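Local coordinates for protein beta-mannosidase (Trichoderma harzianum, PDB 4CVU) that probably hydrolyses terminal beta-linked mannose residues from oligosaccharides, as a fungal beta-mannosidase of glycoside hydrolase family 2, at residues G65-S70 against R80-Q85; T105-D110 against A116-C121; N417-W422 against W706-I711; G767-T772 against T801-A806. All blocks are in the same frame, centred on the assembly; numbering follows the deposited sequence.

The four contacts follow one another along the chain, each closing before the next opens; interaction 3 alone joins distant parts of the sequence, 283 residues lying between its segments. Interactions 1 and 2 belong to the same galactose-binding-like region, with centres 26 Å apart: the first joins a loop to a short helix, the second two facing sheets. Interaction 3, its centre about 3 Å from that of the chain, lies between strand 418-421 of the mixed sheet and the loop after strand 702-705. Interaction 4 is in the Ig-like region, 33 Å from interaction 3 between centres. Interactions 1 and 2 lie across the chain's centre from it, consistent with beta domains around a central barrel that probably carries the active site.

Interaction 1 of 4, residues G65-S70 against R80-Q85; sequences GVIGES and RWIAAQ
Ile67 and Ile82 mark the closest approach of the two backbones, with their CA atoms 10.3 Å apart, so that the irregular segment 65-70 and the short helical turn at 80-83 meet through side chains alone. Ile67 does most of the work by dividing its branches between two partners. Its CD1 reaches Ile82 CD1 at 3.9 Å, the two side chains meeting tip to tip, while its CG2 lies 3.8 Å from Trp81 CZ2. The first torsion (chi1 67°) places CG1 between the backbone N and the carbonyl carbon and turns CG2 toward the indole. Val66 adds a looser touch: its CG1 comes to the edge of the Trp81 ring near its plane, 4.4 Å from CH2. The indole also has support from its own segment. Ile82 CG1 sits 3.5 Å above one face of the ring, toward the rim, and Gln85 lies at the ring edge, where NE2 gives the Trp81 carbonyl O a nearly straight hydrogen bond of 3.0 Å, with an N-H...O angle of 176°. Gln85 OE1 in turn accepts hydrogen bonds from Glu43 N and Asn42 ND2, which fixes the amide's rotation.

Helix 57-63 ends just before this loop in a Schellman motif with Gly65 at positive phi. His62 ND1 is hydrogen-bonded to Ile67 O, which ties the loop to the helix before it, while Leu61 of that helix touches both Ile67 and Ile82 and so bridges to helix 80-83, which itself runs on toward strand 87-91.

Interaction 2 of 4, residues T105-D110 against A116-C121; sequences TWLVFD and ATVKFC. With NAG (2-acetamido-2-deoxy-beta-D-glucopyranose), chain C; NAG (2-acetamido-2-deoxy-beta-D-glucopyranose), chain B.
The rings of Phe109 and Phe120 each receive an aliphatic branch from the strand facing them in the other sheet, at an oblique angle. Val118 CG1 approaches Phe109 CE2 at 4.1 Å, and Leu107 CD2 comes to 4.3 Å from Phe120 CD1. Between them Leu107 forks: its second methyl, CD1, lies 3.9 Å from Val118 CG1, the two side chains running alongside each other, head to tail. With CG1 opposite the backbone N (chi1 -176°), this one valine methyl touches both Leu107 and Phe109. Leu152 of strand 152-156 also touches Leu107 and Val118, and Phe120 packs on helix 140-145.

The neighbouring residue, Thr117, serves a different surface. Its OG1 donates a 2.9 Å hydrogen bond to O6 of the chain C NAG of an attached glycan; a NAG of this glycan is also hydrogen-bonded to Asn155 ND2. Beyond Phe120, Cys121 forms a disulfide with Cys146.

Strands 105-109 and 116-120 run roughly antiparallel (150°), with axes 10.5 Å apart, and share no hydrogen bond, being in different sheets. Two antiparallel sheets face each other across a buried apolar layer, as in the beta sandwich expected of the galactose-binding-like domain.

Interaction 3 of 4, residues N417-W422 against W706-I711; sequences NMLRVW and WQLNDI
Trp422 and Trp706 form an edge-to-face pair, the edge of the Trp706 six-membered ring pointing at the face of the Trp422 five-membered ring, with centroids 4.8 Å apart and planes at 71°. The touch is close: Trp706 CH2 stands 3.3 Å from Trp422 CD1, toward the rim of that face, and Trp706 CZ3 is 3.4 Å from the same atom. Both indoles have CG opposite the backbone N (chi1 -172° in Trp706), which swings Trp422 and Trp706 toward one another. Elsewhere in the contact, Leu419 CD2 meets Leu708 CD2 at 4.0 Å, with the side chains crossing obliquely. A minor approach brings Arg420 NH1 to 4.3 Å from Trp706 CZ3.

Strand 418-421 is parallel to strand 380-389, which is in turn paired with strand 702-705. The contact thus spans neighbouring parts of the (beta/alpha)8 barrel expected of family 2 enzymes; the tryptophan pair follows the C-terminal ends of strands 418-421 and 702-705, the end at which such barrels carry their active site. Helix 401-413 backs the leucines, Val411 touching both.

Further out, a second shell positions the rings. A cis peptide precedes Gln707, whose CB lies over one face of Trp706 and whose NE2 bonds to Asn709 O at 2.8 Å, a nearly straight hydrogen bond at 173°. Trp422 and Trp706 have further edge-to-face neighbours in Trp200 and Trp717. The guanidinium of Arg420 is held by salt bridges to Glu446 and Glu594 and by hydrogen bonds to Asn388 OD1 and Asn488 OD1, which fix it beside the indole.

Interaction 4 of 4, residues G767-T772 against T801-A806; sequences GEVSLT and TQIITA
Leu771 and Ile804 make the tight half of the contact: Leu771 CD1 lies 3.6 Å from Ile804 CG1 and 3.8 Å from Ile804 CD1, the two side chains meeting tip to tip. Ile804 has CG1 beside its backbone N (chi1 -71°) and its chain bends again at chi2 -68°, which presents both carbons to the leucine methyl. The second half is less close. Ile803 CD1 comes to 4.0 Å from Val769 CG2 and 4.1 Å from Val769 CB, lying nearly perpendicular to the valine. No hydrogen bond joins the two segments, so the contact between them is made by apolar side chains.

Two successive isoleucines can face the same way because they form a classic beta bulge opposite Ile755, Ile803 having a psi of -22°. Strand 765-774 lies in a four-stranded antiparallel sheet and strand 799-807 in a three-stranded one, consistent with the two facing sheets of an Ig-like sandwich.

Away from this core, the residues flanking the bulge, Gln802 and Thr805, are exposed, the former lying against Glu754 and Trp756 of the adjacent strand, and Glu768, pointing away from the other segment, is modelled only to CG. On the inner side Val769 and Leu771 are buried against Ile824 of strand 821-830, while Ile803 reaches Phe793 and Ile804 touches Met787.

Interaction 1 of 4, residues G65-S70 against R80-Q85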
# COMPACT_ATOMS: atom_id res chain seq x y z
N GLY A 65 12.99 -8.58 6.12
CA GLY A 65 12.19 -8.67 4.91
C GLY A 65 11.33 -9.93 4.83
O GLY A 65 10.75 -10.22 3.79
N VAL A 66 11.22 -10.65 5.94
CA VAL A 66 10.40 -11.86 6.00
C VAL A 66 8.91 -11.46 6.07
O VAL A 66 8.04 -12.13 5.51
CB VAL A 66 10.78 -12.73 7.20
CG1 VAL A 66 9.86 -13.94 7.28
CG2 VAL A 66 12.24 -13.17 7.11
N ILE A 67 8.63 -10.36 6.74
CA ILE A 67 7.28 -9.84 6.75
C ILE A 67 7.24 -8.34 6.42
O ILE A 67 8.27 -7.66 6.49
CB ILE A 67 6.59 -10.13 8.10
CG1 ILE A 67 7.24 -9.35 9.24
CG2 ILE A 67 6.64 -11.62 8.38
CD1 ILE A 67 6.46 -9.47 10.57
N GLY A 68 6.06 -7.86 6.05
CA GLY A 68 5.84 -6.44 5.89
C GLY A 68 5.49 -5.78 7.22
O GLY A 68 5.37 -6.45 8.27
N GLU A 69 5.33 -4.49 7.19
CA GLU A 69 5.13 -3.73 8.39
C GLU A 69 3.96 -4.40 9.04
O GLU A 69 2.99 -4.69 8.39
CB GLU A 69 4.79 -2.28 8.07
CG GLU A 69 4.03 -1.53 9.17
CD GLU A 69 4.69 -1.57 10.55
OE1 GLU A 69 5.87 -1.38 10.68
OE2 GLU A 69 3.99 -1.77 11.56
N SER A 70 4.12 -4.73 10.31
CA SER A 70 3.06 -5.42 11.00
C SER A 70 1.73 -4.67 10.99
O SER A 70 0.73 -5.33 10.85
CB SER A 70 3.42 -5.76 12.41
OG SER A 70 4.78 -5.70 12.54
N ARG A 80 -0.56 -14.32 12.43
CA ARG A 80 -0.78 -15.11 13.63
C ARG A 80 0.14 -16.34 13.76
O ARG A 80 0.40 -16.81 14.86
CB ARG A 80 -2.25 -15.51 13.74
CG ARG A 80 -3.12 -14.36 14.18
CD ARG A 80 -4.57 -14.81 14.31
NE ARG A 80 -5.40 -13.75 14.91
CZ ARG A 80 -6.73 -13.74 14.82
NH1 ARG A 80 -7.36 -14.76 14.22
NH2 ARG A 80 -7.46 -12.74 15.36
N TRP A 81 0.70 -16.80 12.64
CA TRP A 81 1.72 -17.84 12.71
C TRP A 81 2.92 -17.48 13.56
O TRP A 81 3.71 -18.35 13.94
CB TRP A 81 2.21 -18.21 11.31
CG TRP A 81 2.83 -17.08 10.51
CD1 TRP A 81 2.17 -16.20 9.71
CD2 TRP A 81 4.21 -16.79 10.36
NE1 TRP A 81 3.07 -15.34 9.09
CE2 TRP A 81 4.33 -15.69 9.51
CE3 TRP A 81 5.36 -17.34 10.91
CZ2 TRP A 81 5.57 -15.13 9.17
CZ3 TRP A 81 6.60 -16.79 10.58
CH2 TRP A 81 6.69 -15.71 9.72
N ILE A 82 3.11 -16.19 13.83
CA ILE A 82 4.22 -15.74 14.63
C ILE A 82 3.91 -15.94 16.10
O ILE A 82 4.67 -16.60 16.81
CB ILE A 82 4.59 -14.26 14.32
CG1 ILE A 82 5.20 -14.18 12.91
CG2 ILE A 82 5.57 -13.73 15.34
CD1 ILE A 82 5.30 -12.77 12.34
N ALA A 83 2.79 -15.40 16.58
CA ALA A 83 2.42 -15.56 17.99
C ALA A 83 2.24 -17.04 18.37
O ALA A 83 2.38 -17.40 19.53
CB ALA A 83 1.13 -14.81 18.28
N ALA A 84 1.85 -17.87 17.42
CA ALA A 84 1.58 -19.26 17.68
C ALA A 84 2.81 -20.16 17.94
O ALA A 84 2.64 -21.32 18.27
CB ALA A 84 0.70 -19.84 16.59
N GLN A 85 4.03 -19.65 17.76
CA GLN A 85 5.25 -20.44 17.98
C GLN A 85 6.34 -19.78 18.84
O GLN A 85 6.28 -18.61 19.11
CB GLN A 85 5.84 -20.88 16.67
CG GLN A 85 6.49 -19.76 15.91
CD GLN A 85 7.00 -20.22 14.56
OE1 GLN A 85 8.01 -20.84 14.50
NE2 GLN A 85 6.29 -19.89 13.50

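Interaction 2 of 4, residues T105-D110 against A116-C121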
# COMPACT_ATOMS: atom_id res chain seq x y z
N THR A 105 29.37 -13.55 38.38
CA THR A 105 28.85 -13.15 37.08
C THR A 105 27.34 -13.25 37.10
O THR A 105 26.80 -14.34 37.28
CB THR A 105 29.41 -14.05 35.96
OG1 THR A 105 30.84 -14.01 35.97
CG2 THR A 105 28.91 -13.60 34.58
N TRP A 106 26.67 -12.11 36.89
CA TRP A 106 25.21 -12.03 36.87
C TRP A 106 24.66 -11.65 35.48
O TRP A 106 25.26 -10.87 34.75
CB TRP A 106 24.73 -10.98 37.87
CG TRP A 106 24.97 -11.35 39.30
CD1 TRP A 106 26.11 -11.13 40.03
CD2 TRP A 106 24.04 -12.00 40.18
NE1 TRP A 106 25.95 -11.61 41.31
CE2 TRP A 106 24.69 -12.14 41.43
CE3 TRP A 106 22.74 -12.48 40.04
CZ2 TRP A 106 24.07 -12.75 42.54
CZ3 TRP A 106 22.11 -13.06 41.11
CH2 TRP A 106 22.79 -13.21 42.36
N LEU A 107 23.51 -12.22 35.16
CA LEU A 107 22.67 -11.71 34.07
C LEU A 107 21.64 -10.79 34.70
O LEU A 107 20.94 -11.17 35.64
CB LEU A 107 21.95 -12.84 33.33
CG LEU A 107 22.82 -13.94 32.73
CD1 LEU A 107 21.97 -15.02 32.09
CD2 LEU A 107 23.79 -13.36 31.73
N VAL A 108 21.53 -9.57 34.18
CA VAL A 108 20.49 -8.65 34.63
C VAL A 108 19.63 -8.26 33.44
O VAL A 108 20.13 -7.71 32.47
CB VAL A 108 21.08 -7.39 35.30
CG1 VAL A 108 19.96 -6.51 35.82
CG2 VAL A 108 22.00 -7.78 36.46
N PHE A 109 18.33 -8.55 33.55
CA PHE A 109 17.36 -8.31 32.48
C PHE A 109 16.30 -7.34 32.96
O PHE A 109 15.52 -7.64 33.87
CB PHE A 109 16.67 -9.61 32.06
CG PHE A 109 17.59 -10.63 31.45
CD1 PHE A 109 18.15 -10.42 30.20
CD2 PHE A 109 17.86 -11.83 32.10
CE1 PHE A 109 18.97 -11.35 29.60
CE2 PHE A 109 18.69 -12.78 31.51
CZ PHE A 109 19.25 -12.53 30.27
N ASP A 110 16.26 -6.15 32.38
CA ASP A 110 15.27 -5.16 32.79
C ASP A 110 13.86 -5.49 32.23
O ASP A 110 12.84 -4.97 32.74
CB ASP A 110 15.69 -3.75 32.41
CG ASP A 110 16.89 -3.26 33.19
OD1 ASP A 110 17.43 -3.99 34.06
OD2 ASP A 110 17.34 -2.15 32.91
N ALA A 116 9.93 -17.30 29.14
CA ALA A 116 11.22 -17.53 28.49
C ALA A 116 12.02 -18.63 29.24
O ALA A 116 11.76 -18.95 30.39
CB ALA A 116 12.01 -16.24 28.44
N THR A 117 12.97 -19.19 28.53
CA THR A 117 13.90 -20.14 29.13
C THR A 117 15.29 -19.59 28.84
O THR A 117 15.70 -19.53 27.68
CB THR A 117 13.71 -21.55 28.52
OG1 THR A 117 12.37 -21.99 28.76
CG2 THR A 117 14.69 -22.56 29.13
N VAL A 118 15.99 -19.15 29.88
CA VAL A 118 17.30 -18.54 29.72
C VAL A 118 18.37 -19.63 29.89
O VAL A 118 18.32 -20.39 30.87
CB VAL A 118 17.52 -17.43 30.76
CG1 VAL A 118 18.85 -16.73 30.53
CG2 VAL A 118 16.38 -16.42 30.73
N LYS A 119 19.32 -19.68 28.96
CA LYS A 119 20.43 -20.62 29.00
C LYS A 119 21.76 -19.92 28.84
O LYS A 119 21.90 -19.03 28.01
CB LYS A 119 20.33 -21.68 27.90
CG LYS A 119 19.28 -22.74 28.12
CD LYS A 119 19.46 -23.88 27.13
CE LYS A 119 18.19 -24.71 27.01
NZ LYS A 119 18.45 -26.08 26.48
N PHE A 120 22.74 -20.35 29.61
CA PHE A 120 24.07 -19.78 29.57
C PHE A 120 25.06 -20.96 29.54
O PHE A 120 25.08 -21.80 30.45
CB PHE A 120 24.31 -18.86 30.77
CG PHE A 120 25.54 -18.00 30.64
CD1 PHE A 120 25.51 -16.85 29.88
CD2 PHE A 120 26.71 -18.34 31.27
CE1 PHE A 120 26.63 -16.04 29.76
CE2 PHE A 120 27.84 -17.54 31.15
CZ PHE A 120 27.80 -16.39 30.40
N CYS A 121 25.85 -21.01 28.47
CA CYS A 121 26.67 -22.17 28.13
C CYS A 121 25.84 -23.45 28.24
O CYS A 121 26.23 -24.40 28.92
CB CYS A 121 27.90 -22.24 29.03
SG CYS A 121 29.16 -23.37 28.37
C1 NAG C . 8.87 -22.64 24.14
C2 NAG C . 9.67 -23.94 24.39
C3 NAG C . 9.34 -24.51 25.75
C4 NAG C . 9.42 -23.46 26.86
C5 NAG C . 8.69 -22.15 26.46
C6 NAG C . 8.93 -21.02 27.48
C7 NAG C . 10.25 -25.17 22.38
C8 NAG C . 9.90 -26.20 21.35
N2 NAG C . 9.38 -24.94 23.36
O3 NAG C . 10.24 -25.58 26.01
O4 NAG C . 8.82 -24.01 28.02
O5 NAG C . 9.11 -21.71 25.18
O6 NAG C . 10.26 -20.52 27.42
O7 NAG C . 11.30 -24.57 22.29
C1 NAG B . 9.74 -24.03 29.14
C2 NAG B . 8.98 -24.14 30.46
C3 NAG B . 9.94 -24.20 31.66
C4 NAG B . 11.04 -25.23 31.43
C5 NAG B . 11.70 -24.99 30.06
C6 NAG B . 12.78 -26.02 29.77
C7 NAG B . 6.80 -22.98 30.50
C8 NAG B . 6.07 -24.17 30.04
N2 NAG B . 8.10 -23.01 30.65
O3 NAG B . 9.23 -24.45 32.85
O4 NAG B . 11.99 -25.05 32.47
O5 NAG B . 10.70 -25.09 29.05
O6 NAG B . 12.11 -27.24 29.65
O7 NAG B . 6.17 -21.93 30.69

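Interaction 3 of 4, residues N417-W422 against W706-I711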
# COMPACT_ATOMS: atom_id res chain seq x y z
N ASN A 417 -2.93 19.12 31.85
CA ASN A 417 -2.05 19.01 33.00
C ASN A 417 -1.97 17.60 33.53
O ASN A 417 -1.22 17.35 34.47
CB ASN A 417 -2.41 20.01 34.10
CG ASN A 417 -3.84 19.89 34.53
OD1 ASN A 417 -4.39 18.82 34.51
ND2 ASN A 417 -4.48 21.02 34.82
N MET A 418 -2.66 16.65 32.87
CA MET A 418 -2.69 15.26 33.33
C MET A 418 -2.94 14.30 32.17
O MET A 418 -3.69 14.64 31.23
CB MET A 418 -3.81 15.08 34.39
CG MET A 418 -3.84 13.71 35.03
SD MET A 418 -5.13 13.58 36.32
CE MET A 418 -4.28 14.19 37.74
N LEU A 419 -2.26 13.15 32.23
CA LEU A 419 -2.62 11.95 31.50
C LEU A 419 -2.93 10.83 32.47
O LEU A 419 -2.22 10.64 33.49
CB LEU A 419 -1.50 11.49 30.53
CG LEU A 419 -1.08 12.46 29.44
CD1 LEU A 419 0.21 12.01 28.76
CD2 LEU A 419 -2.16 12.62 28.40
N ARG A 420 -3.95 10.04 32.16
CA ARG A 420 -4.13 8.78 32.80
C ARG A 420 -3.43 7.71 32.01
O ARG A 420 -3.82 7.46 30.87
CB ARG A 420 -5.61 8.41 32.92
CG ARG A 420 -5.81 6.95 33.24
CD ARG A 420 -7.20 6.73 33.79
NE ARG A 420 -7.48 5.32 34.03
CZ ARG A 420 -8.41 4.59 33.42
NH1 ARG A 420 -9.20 5.08 32.48
NH2 ARG A 420 -8.56 3.33 33.77
N VAL A 421 -2.43 7.08 32.62
CA VAL A 421 -1.69 6.00 32.00
C VAL A 421 -2.50 4.71 32.22
O VAL A 421 -2.38 4.03 33.24
CB VAL A 421 -0.25 5.88 32.53
CG1 VAL A 421 0.54 4.86 31.72
CG2 VAL A 421 0.45 7.20 32.47
N TRP A 422 -3.30 4.40 31.21
CA TRP A 422 -4.31 3.38 31.21
C TRP A 422 -3.76 1.97 31.39
O TRP A 422 -2.74 1.62 30.81
CB TRP A 422 -5.06 3.47 29.87
CG TRP A 422 -6.06 2.36 29.64
CD1 TRP A 422 -7.35 2.32 30.12
CD2 TRP A 422 -5.86 1.16 28.91
NE1 TRP A 422 -7.97 1.16 29.69
CE2 TRP A 422 -7.07 0.43 28.96
CE3 TRP A 422 -4.76 0.60 28.23
CZ2 TRP A 422 -7.21 -0.83 28.36
CZ3 TRP A 422 -4.91 -0.63 27.62
CH2 TRP A 422 -6.12 -1.35 27.70
N TRP A 706 -11.47 10.01 26.60
CA TRP A 706 -11.05 8.74 26.02
C TRP A 706 -11.01 8.92 24.50
O TRP A 706 -12.07 9.12 23.89
CB TRP A 706 -12.02 7.58 26.42
CG TRP A 706 -11.41 6.32 25.94
CD1 TRP A 706 -11.53 5.79 24.72
CD2 TRP A 706 -10.41 5.54 26.62
NE1 TRP A 706 -10.72 4.70 24.57
CE2 TRP A 706 -10.02 4.52 25.74
CE3 TRP A 706 -9.85 5.58 27.90
CZ2 TRP A 706 -9.11 3.57 26.08
CZ3 TRP A 706 -8.91 4.63 28.24
CH2 TRP A 706 -8.54 3.63 27.32
N GLN A 707 -9.86 8.86 23.82
CA GLN A 707 -8.55 8.52 24.32
C GLN A 707 -7.59 9.48 23.61
O GLN A 707 -7.96 10.09 22.60
CB GLN A 707 -8.17 7.08 23.96
CG GLN A 707 -8.19 6.77 22.47
CD GLN A 707 -8.24 5.30 22.12
OE1 GLN A 707 -9.27 4.66 22.27
NE2 GLN A 707 -7.13 4.76 21.62
N LEU A 708 -6.40 9.65 24.16
CA LEU A 708 -5.50 10.62 23.59
C LEU A 708 -5.10 10.15 22.22
O LEU A 708 -5.18 10.91 21.25
CB LEU A 708 -4.24 10.80 24.46
CG LEU A 708 -3.05 11.55 23.80
CD1 LEU A 708 -3.34 13.02 23.66
CD2 LEU A 708 -1.82 11.41 24.64
N ASN A 709 -4.66 8.89 22.15
CA ASN A 709 -3.78 8.48 21.06
C ASN A 709 -4.10 7.10 20.47
O ASN A 709 -4.83 6.31 21.10
CB ASN A 709 -2.33 8.54 21.53
CG ASN A 709 -2.03 7.52 22.62
OD1 ASN A 709 -2.73 7.46 23.62
ND2 ASN A 709 -0.98 6.72 22.43
N ASP A 710 -3.50 6.79 19.31
CA ASP A 710 -3.74 5.55 18.55
C ASP A 710 -2.52 4.63 18.54
O ASP A 710 -1.38 5.11 18.44
CB ASP A 710 -4.08 5.81 17.07
CG ASP A 710 -5.56 6.02 16.81
OD1 ASP A 710 -6.40 5.34 17.42
OD2 ASP A 710 -5.89 6.88 15.94
N ILE A 711 -2.77 3.32 18.59
CA ILE A 711 -1.73 2.30 18.47
C ILE A 711 -1.47 1.85 17.03
O ILE A 711 -0.43 1.25 16.74
CB ILE A 711 -2.11 1.08 19.34
CG1 ILE A 711 -0.90 0.31 19.75
CG2 ILE A 711 -3.09 0.18 18.63
CD1 ILE A 711 -1.19 -0.83 20.72

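Interaction 4 of 4, residues G767-T772 against T801-A806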
# COMPACT_ATOMS: atom_id res chain seq x y z
N GLY A 767 -13.67 40.02 33.24
CA GLY A 767 -13.45 40.20 31.81
C GLY A 767 -14.74 40.48 31.08
O GLY A 767 -15.73 40.89 31.68
N GLU A 768 -14.73 40.26 29.77
CA GLU A 768 -15.91 40.53 28.95
C GLU A 768 -16.01 39.52 27.84
O GLU A 768 -15.00 38.99 27.38
CB GLU A 768 -15.84 41.93 28.30
CG GLU A 768 -15.18 42.97 29.15
N VAL A 769 -17.23 39.33 27.37
CA VAL A 769 -17.49 38.49 26.22
C VAL A 769 -18.29 39.28 25.20
O VAL A 769 -19.36 39.82 25.52
CB VAL A 769 -18.26 37.22 26.64
CG1 VAL A 769 -18.60 36.38 25.43
CG2 VAL A 769 -17.43 36.43 27.62
N SER A 770 -17.79 39.34 23.98
CA SER A 770 -18.54 39.96 22.89
C SER A 770 -19.40 38.90 22.23
O SER A 770 -18.97 37.77 22.05
CB SER A 770 -17.61 40.64 21.87
OG SER A 770 -16.66 39.73 21.35
N LEU A 771 -20.64 39.28 21.91
CA LEU A 771 -21.66 38.37 21.39
C LEU A 771 -22.24 38.97 20.11
O LEU A 771 -23.10 39.87 20.19
CB LEU A 771 -22.75 38.18 22.43
CG LEU A 771 -22.25 37.65 23.78
CD1 LEU A 771 -23.33 37.75 24.85
CD2 LEU A 771 -21.77 36.21 23.63
N THR A 772 -21.78 38.49 18.96
CA THR A 772 -22.10 39.06 17.67
C THR A 772 -22.91 38.11 16.79
O THR A 772 -22.38 37.12 16.31
CB THR A 772 -20.82 39.42 16.90
OG1 THR A 772 -19.98 40.23 17.72
CG2 THR A 772 -21.15 40.18 15.58
N THR A 801 -19.77 31.03 36.08
CA THR A 801 -20.85 32.03 36.26
C THR A 801 -21.73 32.12 35.03
O THR A 801 -21.23 32.11 33.92
CB THR A 801 -20.25 33.42 36.61
OG1 THR A 801 -21.28 34.36 36.88
CG2 THR A 801 -19.40 33.96 35.49
N GLN A 802 -23.05 32.20 35.23
CA GLN A 802 -23.96 32.33 34.10
C GLN A 802 -24.10 33.80 33.64
O GLN A 802 -24.45 34.66 34.44
CB GLN A 802 -25.33 31.75 34.44
CG GLN A 802 -26.17 31.48 33.19
CD GLN A 802 -27.57 31.00 33.49
OE1 GLN A 802 -27.84 30.54 34.57
NE2 GLN A 802 -28.44 31.11 32.54
N ILE A 803 -23.83 34.06 32.36
CA ILE A 803 -23.80 35.44 31.85
C ILE A 803 -24.93 35.78 30.87
O ILE A 803 -25.24 36.93 30.69
CB ILE A 803 -22.44 35.80 31.19
CG1 ILE A 803 -22.12 34.90 29.98
CG2 ILE A 803 -21.32 35.71 32.20
CD1 ILE A 803 -21.06 35.51 29.07
N ILE A 804 -25.53 34.77 30.24
CA ILE A 804 -26.63 34.98 29.31
C ILE A 804 -27.66 33.86 29.46
O ILE A 804 -27.30 32.69 29.60
CB ILE A 804 -26.15 34.98 27.83
CG1 ILE A 804 -25.33 36.24 27.48
CG2 ILE A 804 -27.32 34.83 26.88
CD1 ILE A 804 -26.13 37.54 27.46
N THR A 805 -28.93 34.22 29.44
CA THR A 805 -29.97 33.26 29.18
C THR A 805 -30.93 33.84 28.16
O THR A 805 -31.26 35.03 28.24
CB THR A 805 -30.71 32.84 30.46
OG1 THR A 805 -31.52 31.69 30.17
CG2 THR A 805 -31.58 33.95 31.01
N ALA A 806 -31.37 33.02 27.20
CA ALA A 806 -32.27 33.48 26.14
C ALA A 806 -33.08 32.36 25.51
O ALA A 806 -32.52 31.36 25.06
CB ALA A 806 -31.47 34.17 25.06